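Local coordinates for protein peptidase M42 (Thaumarchaeota archaeon SCGC AB-539-E09, PDB 5DS0) that probably removes amino acids one at a time from the N-termini of peptides, as a dodecameric TET aminopeptidase of family M42 that binds cobalt, at residues Val235-Ile240 against Gly298-Gly303; Arg267-Asn272 against Ser314-Ile319; Val263-Ser268 against Leu292-Gly297. All coordinates share one frame; numbering follows the deposited sequence.

Contact 1 of 3, residues Val235-Ile240 against Gly298-Gly303; sequences VLEVDI and GGTDAG. With CO (cobalt (II) ion), chain T.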
# COMPACT_ATOMS: atom_id res chain seq x y z
N VAL C 235 -26.76 40.10 4.42
CA VAL C 235 -26.54 39.25 3.28
C VAL C 235 -27.46 38.06 3.37
O VAL C 235 -27.56 37.41 4.41
CB VAL C 235 -25.09 38.80 3.21
CG1 VAL C 235 -24.92 37.74 2.15
CG2 VAL C 235 -24.21 39.99 2.92
N LEU C 236 -28.15 37.78 2.27
CA LEU C 236 -29.09 36.67 2.20
C LEU C 236 -28.49 35.57 1.37
O LEU C 236 -28.05 35.82 0.26
CB LEU C 236 -30.39 37.12 1.57
CG LEU C 236 -31.03 38.20 2.43
CD1 LEU C 236 -31.94 39.14 1.65
CD2 LEU C 236 -31.80 37.54 3.54
N GLU C 237 -28.44 34.38 1.93
CA GLU C 237 -27.79 33.25 1.29
C GLU C 237 -28.62 32.00 1.57
O GLU C 237 -29.65 32.07 2.24
CB GLU C 237 -26.37 33.05 1.82
CG GLU C 237 -25.24 33.50 0.90
CD GLU C 237 -25.06 32.72 -0.41
OE1 GLU C 237 -25.78 31.76 -0.70
OE2 GLU C 237 -24.13 33.09 -1.16
N VAL C 238 -28.15 30.88 1.05
CA VAL C 238 -28.69 29.60 1.41
C VAL C 238 -27.79 28.99 2.47
O VAL C 238 -26.65 29.39 2.62
CB VAL C 238 -28.78 28.67 0.19
CG1 VAL C 238 -29.79 29.20 -0.80
CG2 VAL C 238 -27.42 28.50 -0.46
N ASP C 239 -28.33 28.04 3.21
CA ASP C 239 -27.57 27.28 4.19
C ASP C 239 -27.66 25.84 3.75
O ASP C 239 -28.70 25.41 3.23
CB ASP C 239 -28.21 27.43 5.58
CG ASP C 239 -27.19 27.67 6.69
OD1 ASP C 239 -26.10 27.04 6.66
OD2 ASP C 239 -27.49 28.49 7.60
N ILE C 240 -26.58 25.10 3.92
CA ILE C 240 -26.61 23.69 3.62
C ILE C 240 -27.46 23.06 4.71
O ILE C 240 -27.16 23.18 5.88
CB ILE C 240 -25.22 23.05 3.62
CG1 ILE C 240 -24.34 23.62 2.48
CG2 ILE C 240 -25.34 21.55 3.46
CD1 ILE C 240 -23.26 24.59 2.94
N GLY C 298 -17.21 27.61 4.18
CA GLY C 298 -17.83 28.31 3.07
C GLY C 298 -17.83 29.79 3.35
O GLY C 298 -17.65 30.21 4.50
N GLY C 299 -18.04 30.60 2.32
CA GLY C 299 -18.10 32.05 2.47
C GLY C 299 -19.30 32.67 1.78
O GLY C 299 -20.06 31.97 1.11
N THR C 300 -19.43 33.99 1.92
CA THR C 300 -20.57 34.75 1.42
C THR C 300 -20.15 36.11 0.88
O THR C 300 -19.04 36.55 1.13
CB THR C 300 -21.59 35.01 2.54
OG1 THR C 300 -20.93 35.65 3.65
CG2 THR C 300 -22.19 33.71 3.02
N ASP C 301 -21.06 36.77 0.17
CA ASP C 301 -20.85 38.16 -0.23
C ASP C 301 -20.38 39.02 0.96
O ASP C 301 -19.63 39.99 0.78
CB ASP C 301 -22.14 38.80 -0.79
CG ASP C 301 -22.53 38.30 -2.18
OD1 ASP C 301 -21.64 38.09 -3.06
OD2 ASP C 301 -23.77 38.14 -2.38
N ALA C 302 -20.83 38.67 2.17
CA ALA C 302 -20.47 39.41 3.38
C ALA C 302 -18.96 39.46 3.63
O ALA C 302 -18.46 40.42 4.20
CB ALA C 302 -21.16 38.83 4.59
N GLY C 303 -18.26 38.42 3.18
CA GLY C 303 -16.82 38.36 3.28
C GLY C 303 -16.12 39.57 2.71
O GLY C 303 -15.07 39.96 3.22
CO CO T . -24.21 31.40 -2.57
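Glu237 serves two partners: its carboxylate grips a cobalt ion, while its CG methylene packs against the methyl of Thr300, with CG 3.7 Å from Thr300 CG2. Both oxygens reach the metal, Glu237 OE2 at 2.2 Å from the cobalt and Glu237 OE1 at 2.5 Å. A bend at chi2 (-66°) turns the carboxylate so that Glu237 OE1 comes over the next residue, where it accepts from Val238 N at 3.1 Å through the anti lone pair, a bond that, with the two metal contacts, is likely to limit rotation of the carboxylate. His66 NE2 and Asp180 OD1 bind the same ion. Asp180 also belongs to the second cobalt site, with Glu215 and His325, so this is one half of the two-metal centre characteristic of M42 aminopeptidases. Glu237 reaches it from strand 232-240 of the large mixed sheet.

Two residues earlier on the strand, Val235 meets the turn that leads into helix 302-305. Its CG1 is anti to the backbone N (chi1 171°) and faces Asp301 CB at 4.2 Å, while Val235 CG2 presses on Ala302 CB at 3.7 Å. An alanine here would take away both branches and is likely to open a gap between the strand and the start of the helix, leaving Ala302 CB without its neighbour on strand 232-240. Thr300 turns OG1 toward this helix start, where it accepts a weak capping bond from Ala302 N at 3.4 Å. The carboxylate of Asp301 is directed elsewhere, its OD2 hydrogen-bonded to Thr211 OG1.

Contact 2 of 3, residues Arg267-Asn272 against Ser314-Ile319; sequences RSMIPN and SVVITI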
# COMPACT_ATOMS: atom_id res chain seq x y z
N ARG C 267 -16.13 30.99 7.29
CA ARG C 267 -14.73 31.14 6.90
C ARG C 267 -14.42 32.56 6.40
O ARG C 267 -13.31 33.03 6.55
CB ARG C 267 -14.39 30.09 5.82
CG ARG C 267 -12.91 29.98 5.42
CD ARG C 267 -12.66 28.99 4.26
NE ARG C 267 -13.46 29.40 3.09
CZ ARG C 267 -13.59 28.72 1.95
NH1 ARG C 267 -12.98 27.55 1.78
NH2 ARG C 267 -14.34 29.21 0.96
N SER C 268 -15.41 33.24 5.82
CA SER C 268 -15.22 34.59 5.26
C SER C 268 -15.50 35.75 6.23
O SER C 268 -15.08 36.88 5.97
CB SER C 268 -16.07 34.77 3.98
OG SER C 268 -17.45 34.95 4.27
N MSE C 269 -16.20 35.48 7.33
CA MSE C 269 -16.53 36.53 8.29
C MSE C 269 -17.02 36.02 9.64
O MSE C 269 -17.79 35.06 9.72
CB MSE C 269 -17.65 37.37 7.70
CG MSE C 269 -18.10 38.46 8.69
SE MSE C 269 -19.59 39.52 7.99
CE MSE C 269 -21.07 38.26 8.33
N ILE C 270 -16.57 36.69 10.70
CA ILE C 270 -17.18 36.58 12.02
C ILE C 270 -18.11 37.78 12.21
O ILE C 270 -17.66 38.93 12.21
CB ILE C 270 -16.13 36.61 13.14
CG1 ILE C 270 -15.13 35.48 12.95
CG2 ILE C 270 -16.81 36.50 14.51
CD1 ILE C 270 -13.72 35.85 13.30
N PRO C 271 -19.41 37.54 12.37
CA PRO C 271 -20.32 38.68 12.32
C PRO C 271 -20.09 39.68 13.46
O PRO C 271 -19.57 39.30 14.50
CB PRO C 271 -21.71 38.03 12.44
CG PRO C 271 -21.46 36.71 13.09
CD PRO C 271 -20.12 36.27 12.61
N ASN C 272 -20.48 40.93 13.25
CA ASN C 272 -20.57 41.92 14.31
C ASN C 272 -21.51 41.39 15.39
O ASN C 272 -22.62 40.98 15.10
CB ASN C 272 -21.10 43.24 13.75
CG ASN C 272 -21.40 44.26 14.85
OD1 ASN C 272 -22.50 44.29 15.42
ND2 ASN C 272 -20.46 45.15 15.09
N SER C 314 -22.02 43.46 9.53
CA SER C 314 -22.81 42.62 8.64
C SER C 314 -23.18 41.32 9.30
O SER C 314 -22.54 40.88 10.26
CB SER C 314 -22.03 42.31 7.37
OG SER C 314 -21.43 43.48 6.85
N VAL C 315 -24.22 40.71 8.76
CA VAL C 315 -24.69 39.44 9.25
C VAL C 315 -25.28 38.67 8.08
O VAL C 315 -25.82 39.26 7.18
CB VAL C 315 -25.71 39.67 10.39
CG1 VAL C 315 -27.12 39.87 9.87
CG2 VAL C 315 -25.66 38.54 11.39
N VAL C 316 -25.14 37.35 8.10
CA VAL C 316 -25.73 36.52 7.04
C VAL C 316 -26.98 35.82 7.53
O VAL C 316 -26.98 35.16 8.56
CB VAL C 316 -24.76 35.44 6.53
CG1 VAL C 316 -25.38 34.68 5.37
CG2 VAL C 316 -23.44 36.05 6.09
N ILE C 317 -28.06 35.98 6.77
CA ILE C 317 -29.33 35.35 7.06
C ILE C 317 -29.61 34.37 5.95
O ILE C 317 -29.48 34.72 4.78
CB ILE C 317 -30.44 36.39 7.14
CG1 ILE C 317 -30.23 37.25 8.38
CG2 ILE C 317 -31.79 35.71 7.20
CD1 ILE C 317 -31.03 38.54 8.40
N THR C 318 -30.05 33.16 6.29
CA THR C 318 -30.08 32.07 5.33
C THR C 318 -31.39 31.34 5.24
O THR C 318 -32.13 31.26 6.22
CB THR C 318 -29.02 31.00 5.67
OG1 THR C 318 -29.31 30.44 6.96
CG2 THR C 318 -27.63 31.60 5.69
N ILE C 319 -31.68 30.81 4.06
CA ILE C 319 -32.77 29.85 3.89
C ILE C 319 -32.18 28.45 3.74
O ILE C 319 -31.43 28.19 2.79
CB ILE C 319 -33.63 30.16 2.66
CG1 ILE C 319 -34.40 31.47 2.85
CG2 ILE C 319 -34.63 29.04 2.42
CD1 ILE C 319 -33.67 32.67 2.29
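Met269, modelled as selenomethionine, reaches from the loop to the first residues of strand 314-322. Its chain is extended as far as the selenium, with CG anti to the backbone N (chi1 178°), and then bends at chi3 (78°), which lays the terminal methyl over the strand backbone. The selenium sits 3.8 Å from Ser314 CB. Beyond the bend, Met269 CE lies 3.6 Å from Ser314 O and 3.9 Å from Val316 CG2, so one side chain spans two residues that send their side chains to the same side of the strand.

Pro271 comes in alongside, with a single ring carbon doing the touching: Pro271 CB is 3.7 Å from Ser314 O and 4.1 Å from Val315 CG2. The carbonyl oxygen of Ser314 thus meets both a methyl and a proline ring carbon, and no hydrogen bond links the two segments; the contact is van der Waals packing. Ser314 OG turns instead to Cys312 O.

Asn272, at the N-cap of helix 273-285, directs its OD1 to Leu275 N and its ND2 to Phe358 O. The loop thus leads into this helix beside strand 314-322, whose own backbone bonds to strand 232-240 and to Val263 of strand 261-263. Helix 302-305 adjoins the same patch, with Ala302 touching both Met269 and Val316.

Contact 3 of 3, residues Val263-Ser268 against Leu292-Gly297; sequences VTYDRS and LSQMSG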
# COMPACT_ATOMS: atom_id res chain seq x y z
N VAL C 263 -26.20 33.11 10.60
CA VAL C 263 -24.86 32.57 10.60
C VAL C 263 -24.05 33.27 11.69
O VAL C 263 -23.83 34.49 11.61
CB VAL C 263 -24.18 32.77 9.24
CG1 VAL C 263 -22.76 32.22 9.27
CG2 VAL C 263 -24.96 32.09 8.15
N THR C 264 -23.57 32.48 12.63
CA THR C 264 -22.78 32.96 13.75
C THR C 264 -21.28 32.93 13.49
O THR C 264 -20.51 33.50 14.26
CB THR C 264 -23.04 32.09 14.98
OG1 THR C 264 -22.70 30.72 14.69
CG2 THR C 264 -24.50 32.15 15.38
N TYR C 265 -20.86 32.21 12.45
CA TYR C 265 -19.46 32.14 12.05
C TYR C 265 -19.34 31.48 10.69
O TYR C 265 -20.00 30.49 10.42
CB TYR C 265 -18.60 31.35 13.06
CG TYR C 265 -17.25 31.03 12.49
CD1 TYR C 265 -16.29 32.02 12.37
CD2 TYR C 265 -16.93 29.75 12.03
CE1 TYR C 265 -15.04 31.74 11.83
CE2 TYR C 265 -15.69 29.47 11.47
CZ TYR C 265 -14.75 30.47 11.38
OH TYR C 265 -13.52 30.24 10.84
N ASP C 266 -18.50 32.03 9.83
CA ASP C 266 -18.13 31.36 8.60
C ASP C 266 -16.69 31.73 8.23
O ASP C 266 -16.09 32.62 8.84
CB ASP C 266 -19.17 31.58 7.47
CG ASP C 266 -19.11 32.97 6.82
OD1 ASP C 266 -18.09 33.25 6.17
OD2 ASP C 266 -20.09 33.77 6.90
N ARG C 267 -16.13 30.99 7.29
CA ARG C 267 -14.73 31.14 6.90
C ARG C 267 -14.42 32.56 6.40
O ARG C 267 -13.31 33.03 6.55
CB ARG C 267 -14.39 30.09 5.82
CG ARG C 267 -12.91 29.98 5.42
CD ARG C 267 -12.66 28.99 4.26
NE ARG C 267 -13.46 29.40 3.09
CZ ARG C 267 -13.59 28.72 1.95
NH1 ARG C 267 -12.98 27.55 1.78
NH2 ARG C 267 -14.34 29.21 0.96
N SER C 268 -15.41 33.24 5.82
CA SER C 268 -15.22 34.59 5.26
C SER C 268 -15.50 35.75 6.23
O SER C 268 -15.08 36.88 5.97
CB SER C 268 -16.07 34.77 3.98
OG SER C 268 -17.45 34.95 4.27
N LEU C 292 -29.79 29.07 14.68
CA LEU C 292 -28.40 29.46 14.74
C LEU C 292 -27.58 28.50 13.92
O LEU C 292 -27.70 27.29 14.09
CB LEU C 292 -27.91 29.50 16.17
CG LEU C 292 -28.55 30.56 17.05
CD1 LEU C 292 -27.86 30.58 18.41
CD2 LEU C 292 -28.48 31.94 16.42
N SER C 293 -26.75 29.04 13.04
CA SER C 293 -26.01 28.25 12.06
C SER C 293 -24.54 28.63 12.02
O SER C 293 -24.15 29.70 12.47
CB SER C 293 -26.62 28.48 10.68
OG SER C 293 -25.74 28.06 9.65
N GLN C 294 -23.72 27.74 11.48
CA GLN C 294 -22.30 27.98 11.35
C GLN C 294 -21.78 27.27 10.12
O GLN C 294 -22.00 26.09 9.99
CB GLN C 294 -21.59 27.46 12.60
CG GLN C 294 -20.54 28.42 13.14
CD GLN C 294 -20.04 28.05 14.53
OE1 GLN C 294 -19.09 27.28 14.67
NE2 GLN C 294 -20.68 28.60 15.57
N MSE C 295 -21.11 27.96 9.21
CA MSE C 295 -20.57 27.34 7.99
C MSE C 295 -19.06 27.31 8.07
O MSE C 295 -18.37 28.20 7.56
CB MSE C 295 -21.04 28.06 6.73
CG MSE C 295 -22.52 28.44 6.78
SE MSE C 295 -23.08 29.61 5.29
CE MSE C 295 -21.41 30.50 4.72
N SER C 296 -18.55 26.29 8.75
CA SER C 296 -17.10 26.05 8.91
C SER C 296 -16.22 26.21 7.64
O SER C 296 -15.09 26.71 7.72
CB SER C 296 -16.91 24.63 9.47
OG SER C 296 -15.66 24.10 9.10
N GLY C 297 -16.74 25.79 6.49
CA GLY C 297 -15.96 25.82 5.25
C GLY C 297 -16.68 26.40 4.04
O GLY C 297 -16.72 25.79 2.97
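A beta-alpha-beta crossover brings Val263-Ser268 and Leu292-Gly297 together as parallel neighbours, with helix 273-285 in the connection; the strands pair at Val263 with Ser293 and at Asp266 with Met295. Between these two bridges the register slips by one residue, a beta bulge, where the chain turns a corner at Thr264.

The corner is tied down by Ser293 O, which accepts twice from Thr264. Thr264 N approaches at 2.8 Å and almost straight (178° at the hydrogen). Thr264 OG1, placed between the backbone N and the carbonyl carbon (chi1 58°), is thereby brought to the oxygen its own N-H already meets, and donates to Ser293 O at 2.8 Å from above the carbonyl plane. That hydroxyl accepts in turn from Gln294 NE2 at 3.1 Å and lies close to the amide plane. After the bulge, Met295 N donates to Tyr265 O at 3.0 Å.

The stem of Gln294 packs against Tyr265: its CG lies at the edge of the ring and 3.5 Å from Tyr265 CB, with the ring and amide planes 89° apart. On the face that also carries Val263 and Ser293, Asp266 and Met295 run side by side, Met295 CE touching Asp266 CB at 3.7 Å. Asp266 OD1 closes an Asx turn by accepting from Ser268 N at 2.7 Å, and it also receives Ser268 OG at 2.6 Å.

Gln294 OE1 also accepts from Asn86 ND2 of a neighbouring subunit, and its NE2 donates to Val74 O of that same subunit. The polar chain from Ser293 O through the Thr264 hydroxyl to this amide therefore couples the bulged corner directly to a subunit interface, and with polar partners at both ends the amide is likely to be fixed in its rotation.

In the fold
The three contacts lie close together on the mixed sheet: the centres of contacts 1 and 2 lie about 7 Å apart, as do those of contacts 2 and 3, while contacts 1 and 3 are about 9 Å apart. Segment 235-240 comes first in the chain, then 263-268 and 267-272, which share Arg267 and Ser268, then 292-297, 298-303 and finally 314-319. Strand 314-322 is central, pairing in parallel with 232-240 and antiparallel with 261-263. Asp239 OD2 hydrogen-bonds both Thr318 OG1 and Ser293 OG, and Ser268 OG bonds Thr300 N, tying all three together. The cluster thus connects the cobalt site at contact 1 with the neighbouring subunit that contacts 2 and 3 both touch.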